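Local coordinates for protein peptidoglycan D,D-transpeptidase MrdA (Pseudomonas aeruginosa, PDB 7KIS) that probably cross-links the peptidoglycan cell wall as a penicillin-binding D,D-transpeptidase, at residues K170-G178 and L249-E260; G265-I273 and I310-V318. One frame throughout, in Å; residues are numbered along the deposited sequence.

Interaction 1: K170-G178 and L249-E260; sequences KEHFAHSVG and LSIDSRLQEAAE
His172 and Phe173, in the loop 170-178 before strand 179-182, dock on helix 253-263 and on the residues leading into it; this helix packs on the five-stranded antiparallel sheet of the transpeptidase fold. The loop belongs to the family region called the PBP dimerisation domain. The His172 ring lies between acidic groups. Glu257 CG sits over the centre of one face in a CH-pi contact, 3.8 Å from the ring centroid. The Glu257 carboxylate stacks on the same ring, the two planes 16° apart. Glu171 OE1 lies over the opposite face, near the rim. His172 ND1 donates two weak bonds to Glu260, to OE2 at 3.0 Å and to OE1 at 3.5 Å. Such company would probably favour a protonated imidazole. Ser253 OG lies at the edge of the Phe173 ring, in its plane. Phe173 CE2 reaches Ile251 CD1 at 3.9 Å, and Val177 CG2 touches Leu249 CD1 at 3.6 Å. The Gln256 chain bends at chi2 (98°), and its NE2 makes a weak bond to Ser176 OG at 2.8 Å. Gln256 OE1 accepts from Met283 N of strand 280-286. Ile79 of strand 78-84 packs against Phe173 and Val177, while helix 591-607 covers Leu255, Ala258 and Ala259.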
loop_
_atom_site.group_PDB
_atom_site.type_symbol
_atom_site.label_atom_id
_atom_site.label_comp_id
_atom_site.label_asym_id
_atom_site.label_seq_id
_atom_site.Cartn_x
_atom_site.Cartn_y
_atom_site.Cartn_z
ATOM N N LYS A 170 -20.024 -8.112 -3.788
ATOM C CA LYS A 170 -19.972 -7.491 -5.117
ATOM C C LYS A 170 -18.777 -6.549 -5.209
ATOM O O LYS A 170 -17.636 -7.009 -5.033
ATOM C CB LYS A 170 -21.338 -6.859 -5.398
ATOM C CG LYS A 170 -22.505 -7.816 -5.225
ATOM C CD LYS A 170 -23.838 -7.108 -5.402
ATOM C CE LYS A 170 -24.538 -7.563 -6.673
ATOM N NZ LYS A 170 -26.006 -7.311 -6.626
ATOM N N GLU A 171 -18.976 -5.253 -5.460
ATOM C CA GLU A 171 -17.891 -4.361 -5.854
ATOM C C GLU A 171 -16.905 -4.068 -4.730
ATOM O O GLU A 171 -15.796 -3.603 -5.009
ATOM C CB GLU A 171 -18.473 -3.049 -6.383
ATOM C CG GLU A 171 -19.168 -2.194 -5.327
ATOM C CD GLU A 171 -20.561 -2.693 -4.986
ATOM O OE1 GLU A 171 -21.047 -2.387 -3.877
ATOM O OE2 GLU A 171 -21.169 -3.390 -5.826
ATOM N N HIS A 172 -17.275 -4.322 -3.475
ATOM C CA HIS A 172 -16.397 -3.999 -2.356
ATOM C C HIS A 172 -15.121 -4.836 -2.326
ATOM O O HIS A 172 -14.288 -4.620 -1.439
ATOM C CB HIS A 172 -17.146 -4.166 -1.033
ATOM C CG HIS A 172 -18.307 -3.234 -0.873
ATOM N ND1 HIS A 172 -18.272 -1.922 -1.294
ATOM C CD2 HIS A 172 -19.534 -3.424 -0.334
ATOM C CE1 HIS A 172 -19.430 -1.345 -1.023
ATOM N NE2 HIS A 172 -20.213 -2.235 -0.441
ATOM N N PHE A 173 -14.939 -5.777 -3.261
ATOM C CA PHE A 173 -13.771 -6.648 -3.226
ATOM C C PHE A 173 -13.215 -6.980 -4.606
ATOM O O PHE A 173 -12.467 -7.956 -4.738
ATOM C CB PHE A 173 -14.102 -7.953 -2.508
ATOM C CG PHE A 173 -13.850 -7.904 -1.041
ATOM C CD1 PHE A 173 -14.879 -7.637 -0.155
ATOM C CD2 PHE A 173 -12.577 -8.105 -0.545
ATOM C CE1 PHE A 173 -14.644 -7.587 1.202
ATOM C CE2 PHE A 173 -12.334 -8.057 0.808
ATOM C CZ PHE A 173 -13.368 -7.797 1.684
ATOM N N ALA A 174 -13.558 -6.204 -5.637
ATOM C CA ALA A 174 -13.169 -6.577 -6.993
ATOM C C ALA A 174 -11.653 -6.616 -7.142
ATOM O O ALA A 174 -11.112 -7.482 -7.839
ATOM C CB ALA A 174 -13.786 -5.608 -8.000
ATOM N N HIS A 175 -10.953 -5.689 -6.493
ATOM C CA HIS A 175 -9.503 -5.622 -6.597
ATOM C C HIS A 175 -8.787 -6.375 -5.482
ATOM O O HIS A 175 -7.625 -6.755 -5.660
ATOM C CB HIS A 175 -9.046 -4.162 -6.617
ATOM C CG HIS A 175 -9.573 -3.387 -7.785
ATOM N ND1 HIS A 175 -9.030 -3.485 -9.048
ATOM C CD2 HIS A 175 -10.602 -2.513 -7.884
ATOM C CE1 HIS A 175 -9.697 -2.700 -9.873
ATOM N NE2 HIS A 175 -10.657 -2.098 -9.193
ATOM N N SER A 176 -9.444 -6.597 -4.343
ATOM C CA SER A 176 -8.845 -7.400 -3.283
ATOM C C SER A 176 -8.919 -8.889 -3.614
ATOM O O SER A 176 -7.890 -9.562 -3.741
ATOM C CB SER A 176 -9.537 -7.107 -1.950
ATOM O OG SER A 176 -9.911 -5.742 -1.857
ATOM N N VAL A 177 -10.136 -9.418 -3.758
ATOM C CA VAL A 177 -10.311 -10.850 -3.989
ATOM C C VAL A 177 -10.128 -11.190 -5.462
ATOM O O VAL A 177 -9.570 -12.240 -5.804
ATOM C CB VAL A 177 -11.687 -11.307 -3.471
ATOM C CG1 VAL A 177 -11.939 -12.767 -3.827
ATOM C CG2 VAL A 177 -11.774 -11.110 -1.975
ATOM N N GLY A 178 -10.587 -10.316 -6.353
ATOM C CA GLY A 178 -10.594 -10.613 -7.769
ATOM C C GLY A 178 -11.859 -11.352 -8.146
ATOM O O GLY A 178 -12.898 -11.168 -7.505
ATOM N N LEU A 249 -9.388 -14.014 4.994
ATOM C CA LEU A 249 -8.622 -12.842 4.610
ATOM C C LEU A 249 -8.366 -11.959 5.822
ATOM O O LEU A 249 -9.099 -11.989 6.816
ATOM C CB LEU A 249 -9.349 -12.039 3.531
ATOM C CG LEU A 249 -9.668 -12.741 2.211
ATOM C CD1 LEU A 249 -10.525 -11.838 1.344
ATOM C CD2 LEU A 249 -8.397 -13.141 1.481
ATOM N N SER A 250 -7.307 -11.155 5.722
ATOM C CA SER A 250 -6.974 -10.214 6.781
ATOM C C SER A 250 -7.872 -8.992 6.772
ATOM O O SER A 250 -7.948 -8.290 7.786
ATOM C CB SER A 250 -5.512 -9.775 6.660
ATOM O OG SER A 250 -4.692 -10.859 6.264
ATOM N N ILE A 251 -8.566 -8.738 5.663
ATOM C CA ILE A 251 -9.303 -7.494 5.507
ATOM C C ILE A 251 -10.545 -7.514 6.384
ATOM O O ILE A 251 -11.359 -8.445 6.323
ATOM C CB ILE A 251 -9.684 -7.277 4.036
ATOM C CG1 ILE A 251 -8.444 -7.035 3.175
ATOM C CG2 ILE A 251 -10.664 -6.124 3.904
ATOM C CD1 ILE A 251 -8.761 -6.861 1.701
ATOM N N ASP A 252 -10.696 -6.481 7.204
ATOM C CA ASP A 252 -11.968 -6.182 7.840
ATOM C C ASP A 252 -12.772 -5.293 6.903
ATOM O O ASP A 252 -12.350 -4.172 6.592
ATOM C CB ASP A 252 -11.765 -5.500 9.191
ATOM C CG ASP A 252 -13.050 -5.397 9.988
ATOM O OD1 ASP A 252 -13.732 -6.429 10.166
ATOM O OD2 ASP A 252 -13.378 -4.281 10.438
ATOM N N SER A 253 -13.927 -5.789 6.461
ATOM C CA SER A 253 -14.710 -5.062 5.476
ATOM C C SER A 253 -15.600 -4.008 6.107
ATOM O O SER A 253 -16.177 -3.195 5.385
ATOM C CB SER A 253 -15.569 -6.036 4.662
ATOM O OG SER A 253 -14.762 -7.095 4.184
ATOM N N ARG A 254 -15.687 -3.979 7.435
ATOM C CA ARG A 254 -16.230 -2.805 8.094
ATOM C C ARG A 254 -15.244 -1.652 8.015
ATOM O O ARG A 254 -15.641 -0.490 8.158
ATOM C CB ARG A 254 -16.556 -3.128 9.556
ATOM C CG ARG A 254 -17.357 -4.409 9.753
ATOM C CD ARG A 254 -16.714 -5.316 10.798
ATOM N NE ARG A 254 -17.068 -4.940 12.166
ATOM C CZ ARG A 254 -16.184 -4.635 13.111
ATOM N NH1 ARG A 254 -14.885 -4.657 12.841
ATOM N NH2 ARG A 254 -16.599 -4.306 14.327
ATOM N N LEU A 255 -13.967 -1.961 7.796
ATOM C CA LEU A 255 -12.951 -0.978 7.455
ATOM C C LEU A 255 -12.793 -0.799 5.950
ATOM O O LEU A 255 -12.473 0.305 5.498
ATOM C CB LEU A 255 -11.608 -1.388 8.066
ATOM C CG LEU A 255 -10.532 -0.314 8.193
ATOM C CD1 LEU A 255 -10.831 0.591 9.375
ATOM C CD2 LEU A 255 -9.161 -0.956 8.336
ATOM N N GLN A 256 -13.003 -1.861 5.163
ATOM C CA GLN A 256 -13.002 -1.720 3.707
ATOM C C GLN A 256 -14.138 -0.824 3.224
ATOM O O GLN A 256 -13.945 -0.001 2.322
ATOM C CB GLN A 256 -13.095 -3.096 3.047
ATOM C CG GLN A 256 -12.802 -3.109 1.557
ATOM C CD GLN A 256 -11.378 -3.521 1.249
ATOM O OE1 GLN A 256 -10.489 -3.392 2.088
ATOM N NE2 GLN A 256 -11.156 -4.023 0.040
ATOM N N GLU A 257 -15.330 -0.971 3.807
ATOM C CA GLU A 257 -16.444 -0.110 3.421
ATOM C C GLU A 257 -16.243 1.312 3.926
ATOM O O GLU A 257 -16.555 2.276 3.218
ATOM C CB GLU A 257 -17.766 -0.689 3.925
ATOM C CG GLU A 257 -18.514 -1.495 2.869
ATOM C CD GLU A 257 -20.019 -1.332 2.958
ATOM O OE1 GLU A 257 -20.709 -2.330 3.260
ATOM O OE2 GLU A 257 -20.513 -0.209 2.724
ATOM N N ALA A 258 -15.725 1.464 5.148
ATOM C CA ALA A 258 -15.491 2.798 5.690
ATOM C C ALA A 258 -14.399 3.523 4.917
ATOM O O ALA A 258 -14.414 4.755 4.830
ATOM C CB ALA A 258 -15.127 2.712 7.172
ATOM N N ALA A 259 -13.451 2.776 4.348
ATOM C CA ALA A 259 -12.407 3.394 3.541
ATOM C C ALA A 259 -12.970 3.879 2.209
ATOM O O ALA A 259 -12.676 4.997 1.772
ATOM C CB ALA A 259 -11.256 2.414 3.328
ATOM N N GLU A 260 -13.770 3.041 1.538
ATOM C CA GLU A 260 -14.425 3.483 0.310
ATOM C C GLU A 260 -15.335 4.673 0.585
ATOM O O GLU A 260 -15.434 5.595 -0.234
ATOM C CB GLU A 260 -15.239 2.343 -0.305
ATOM C CG GLU A 260 -14.461 1.088 -0.649
ATOM C CD GLU A 260 -15.334 0.046 -1.328
ATOM O OE1 GLU A 260 -15.878 0.342 -2.413
ATOM O OE2 GLU A 260 -15.482 -1.063 -0.772
#

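Interaction 2: G265-I273 and I310-V318; sequences GRRGAIVAI and IDRPLYNRV
With chi1 of -55° in Arg267 and -47° in Arg317, each CG lies opposite its own carbonyl carbon, and a bend at chi3 turns each guanidinium into the same small region. There the start of strand 268-273, in the antiparallel sheet of the penicillin-binding transpeptidase fold, meets the loop leading into helix 317-320. Arg267 crosses Asp311 at about a right angle. Its NH2 forms a salt bridge with Asp311 OD1 at 3.3 Å, weak as a hydrogen bond. The backbone oxygens of Ile310 and Asp311 lie over one face of this guanidinium. Arg317 NH2 comes within 3.6 Å of Arg267 NE. Glu586 probably offsets the two like charges, since it forms salt bridges with Arg267 NH1 through OE1 and with Arg317 NE through OE2. Arg317 also ties the loop to itself. Its NH2 donates to Asp311 O at 2.9 Å, from above the carbonyl plane, and its NH1 donates to Arg312 O. Tyr315 N reaches Arg312 O from the other face of that carbonyl, closing the type I turn from Arg312 to Tyr315. The Arg317 guanidinium is flanked by Arg267 CB on one face and Tyr315 CB on the other. Further along the strand the contact is apolar. Val318 fits against Ala269 and Val271, with CG2 3.6 Å from Ala269 CB and CG1 3.6 Å from Val271 CG2.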
loop_
_atom_site.group_PDB
_atom_site.type_symbol
_atom_site.label_atom_id
_atom_site.label_comp_id
_atom_site.label_asym_id
_atom_site.label_seq_id
_atom_site.Cartn_x
_atom_site.Cartn_y
_atom_site.Cartn_z
ATOM N N GLY A 265 -16.076 8.664 -3.337
ATOM C CA GLY A 265 -16.268 8.606 -4.770
ATOM C C GLY A 265 -15.084 9.045 -5.601
ATOM O O GLY A 265 -15.123 8.895 -6.830
ATOM N N ARG A 266 -14.037 9.578 -4.983
ATOM C CA ARG A 266 -12.865 9.999 -5.729
ATOM C C ARG A 266 -12.081 8.784 -6.216
ATOM O O ARG A 266 -12.164 7.689 -5.653
ATOM C CB ARG A 266 -11.960 10.870 -4.857
ATOM C CG ARG A 266 -12.477 12.268 -4.579
ATOM C CD ARG A 266 -12.042 13.238 -5.663
ATOM N NE ARG A 266 -11.986 14.611 -5.167
ATOM C CZ ARG A 266 -10.919 15.396 -5.265
ATOM N NH1 ARG A 266 -10.953 16.633 -4.785
ATOM N NH2 ARG A 266 -9.816 14.946 -5.848
ATOM N N ARG A 267 -11.318 8.987 -7.284
ATOM C CA ARG A 267 -10.477 7.922 -7.806
ATOM C C ARG A 267 -9.179 7.883 -7.009
ATOM O O ARG A 267 -8.625 8.926 -6.650
ATOM C CB ARG A 267 -10.204 8.146 -9.296
ATOM C CG ARG A 267 -11.486 8.299 -10.113
ATOM C CD ARG A 267 -11.266 8.777 -11.549
ATOM N NE ARG A 267 -9.888 8.652 -12.017
ATOM C CZ ARG A 267 -9.429 9.223 -13.128
ATOM N NH1 ARG A 267 -8.162 9.060 -13.488
ATOM N NH2 ARG A 267 -10.238 9.954 -13.884
ATOM N N GLY A 268 -8.700 6.680 -6.723
ATOM C CA GLY A 268 -7.479 6.565 -5.940
ATOM C C GLY A 268 -7.366 5.193 -5.296
ATOM O O GLY A 268 -7.920 4.212 -5.794
ATOM N N ALA A 269 -6.640 5.153 -4.178
ATOM C CA ALA A 269 -6.354 3.898 -3.501
ATOM C C ALA A 269 -6.112 4.148 -2.017
ATOM O O ALA A 269 -5.556 5.178 -1.629
ATOM C CB ALA A 269 -5.138 3.200 -4.123
ATOM N N ILE A 270 -6.540 3.189 -1.194
ATOM C CA ILE A 270 -6.350 3.231 0.254
ATOM C C ILE A 270 -5.916 1.849 0.723
ATOM O O ILE A 270 -6.542 0.845 0.368
ATOM C CB ILE A 270 -7.631 3.667 0.995
ATOM C CG1 ILE A 270 -8.008 5.102 0.631
ATOM C CG2 ILE A 270 -7.453 3.536 2.499
ATOM C CD1 ILE A 270 -9.334 5.537 1.208
ATOM N N VAL A 271 -4.850 1.794 1.520
ATOM C CA VAL A 271 -4.304 0.540 2.035
ATOM C C VAL A 271 -4.059 0.703 3.528
ATOM O O VAL A 271 -3.320 1.604 3.942
ATOM C CB VAL A 271 -3.005 0.134 1.318
ATOM C CG1 VAL A 271 -2.453 -1.148 1.921
ATOM C CG2 VAL A 271 -3.249 -0.037 -0.171
ATOM N N ALA A 272 -4.669 -0.163 4.333
ATOM C CA ALA A 272 -4.499 -0.149 5.779
ATOM C C ALA A 272 -3.789 -1.424 6.214
ATOM O O ALA A 272 -4.139 -2.520 5.764
ATOM C CB ALA A 272 -5.846 -0.021 6.490
ATOM N N ILE A 273 -2.802 -1.279 7.094
ATOM C CA ILE A 273 -1.957 -2.384 7.529
ATOM C C ILE A 273 -1.885 -2.409 9.053
ATOM O O ILE A 273 -1.729 -1.364 9.692
ATOM C CB ILE A 273 -0.539 -2.282 6.931
ATOM C CG1 ILE A 273 -0.589 -2.352 5.404
ATOM C CG2 ILE A 273 0.365 -3.353 7.519
ATOM C CD1 ILE A 273 0.715 -2.761 4.756
ATOM N N ILE A 310 -13.029 6.321 -18.832
ATOM C CA ILE A 310 -11.729 6.923 -18.546
ATOM C C ILE A 310 -11.425 6.973 -17.058
ATOM O O ILE A 310 -10.298 7.313 -16.675
ATOM C CB ILE A 310 -11.616 8.330 -19.162
ATOM C CG1 ILE A 310 -12.755 9.229 -18.681
ATOM C CG2 ILE A 310 -11.591 8.238 -20.681
ATOM C CD1 ILE A 310 -12.790 9.419 -17.176
ATOM N N ASP A 311 -12.388 6.619 -16.205
ATOM C CA ASP A 311 -12.126 6.483 -14.777
ATOM C C ASP A 311 -11.344 5.219 -14.456
ATOM O O ASP A 311 -10.866 5.080 -13.326
ATOM C CB ASP A 311 -13.438 6.508 -13.995
ATOM C CG ASP A 311 -13.892 7.918 -13.664
ATOM O OD1 ASP A 311 -13.381 8.871 -14.286
ATOM O OD2 ASP A 311 -14.759 8.076 -12.778
ATOM N N ARG A 312 -11.221 4.303 -15.420
ATOM C CA ARG A 312 -10.487 3.048 -15.307
ATOM C C ARG A 312 -10.934 2.202 -14.121
ATOM O O ARG A 312 -10.189 2.065 -13.143
ATOM C CB ARG A 312 -8.988 3.337 -15.205
ATOM C CG ARG A 312 -8.349 3.764 -16.517
ATOM C CD ARG A 312 -6.834 3.628 -16.465
ATOM N NE ARG A 312 -6.213 4.783 -15.821
ATOM C CZ ARG A 312 -4.920 4.873 -15.526
ATOM N NH1 ARG A 312 -4.100 3.872 -15.817
ATOM N NH2 ARG A 312 -4.444 5.963 -14.936
ATOM N N PRO A 313 -12.139 1.625 -14.163
ATOM C CA PRO A 313 -12.566 0.756 -13.056
ATOM C C PRO A 313 -11.778 -0.539 -12.983
ATOM O O PRO A 313 -11.782 -1.190 -11.931
ATOM C CB PRO A 313 -14.049 0.489 -13.359
ATOM C CG PRO A 313 -14.425 1.454 -14.453
ATOM C CD PRO A 313 -13.170 1.733 -15.207
ATOM N N LEU A 314 -11.097 -0.926 -14.062
ATOM C CA LEU A 314 -10.295 -2.140 -14.097
ATOM C C LEU A 314 -8.869 -1.926 -13.607
ATOM O O LEU A 314 -8.123 -2.904 -13.481
ATOM C CB LEU A 314 -10.248 -2.696 -15.527
ATOM C CG LEU A 314 -11.481 -3.407 -16.088
ATOM C CD1 LEU A 314 -11.080 -4.342 -17.224
ATOM C CD2 LEU A 314 -12.218 -4.164 -14.995
ATOM N N TYR A 315 -8.477 -0.686 -13.328
ATOM C CA TYR A 315 -7.115 -0.386 -12.900
ATOM C C TYR A 315 -6.984 -0.660 -11.408
ATOM O O TYR A 315 -7.621 0.010 -10.589
ATOM C CB TYR A 315 -6.767 1.066 -13.222
ATOM C CG TYR A 315 -5.283 1.331 -13.351
ATOM C CD1 TYR A 315 -4.560 0.832 -14.426
ATOM C CD2 TYR A 315 -4.606 2.086 -12.400
ATOM C CE1 TYR A 315 -3.203 1.072 -14.550
ATOM C CE2 TYR A 315 -3.248 2.332 -12.517
ATOM C CZ TYR A 315 -2.553 1.823 -13.594
ATOM O OH TYR A 315 -1.204 2.065 -13.713
ATOM N N ASN A 316 -6.162 -1.645 -11.051
ATOM C CA ASN A 316 -5.842 -1.915 -9.651
ATOM C C ASN A 316 -4.765 -0.921 -9.235
ATOM O O ASN A 316 -3.566 -1.179 -9.352
ATOM C CB ASN A 316 -5.390 -3.358 -9.461
ATOM C CG ASN A 316 -5.470 -3.811 -8.015
ATOM O OD1 ASN A 316 -5.234 -3.030 -7.093
ATOM N ND2 ASN A 316 -5.804 -5.081 -7.808
ATOM N N ARG A 317 -5.206 0.241 -8.746
ATOM C CA ARG A 317 -4.284 1.319 -8.409
ATOM C C ARG A 317 -3.370 0.973 -7.241
ATOM O O ARG A 317 -2.296 1.570 -7.114
ATOM C CB ARG A 317 -5.068 2.595 -8.101
ATOM C CG ARG A 317 -6.140 2.910 -9.130
ATOM C CD ARG A 317 -6.787 4.261 -8.874
ATOM N NE ARG A 317 -7.065 4.983 -10.113
ATOM C CZ ARG A 317 -8.079 4.711 -10.928
ATOM N NH1 ARG A 317 -8.920 3.728 -10.641
ATOM N NH2 ARG A 317 -8.253 5.424 -12.032
ATOM N N VAL A 318 -3.765 0.024 -6.392
ATOM C CA VAL A 318 -2.911 -0.369 -5.276
ATOM C C VAL A 318 -1.685 -1.119 -5.779
ATOM O O VAL A 318 -0.567 -0.908 -5.292
ATOM C CB VAL A 318 -3.711 -1.211 -4.264
ATOM C CG1 VAL A 318 -2.779 -1.854 -3.250
ATOM C CG2 VAL A 318 -4.753 -0.356 -3.567
#

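Interactions 1 and 2 are both largely buried, and both border strand 280-286. Interaction 1 joins the loop 170-178 to helix 253-263; interaction 2 joins strand 268-273, which follows that helix in the chain, to the segment 310-318. Ile270 packs on Ala259 and Leu263, so the helix packs on the strand that follows it. The two contacts also touch directly: His175 O and Asn316 ND2 are 3.3 Å apart, probably a weak hydrogen bond. Their chemistry differs. Acidic groups flank a partly exposed histidine in interaction 1. In interaction 2 two arginines share a glutamate where strand 268-273 begins, with the outer side at Ile310 and Asp311. Each contact also has an apolar part.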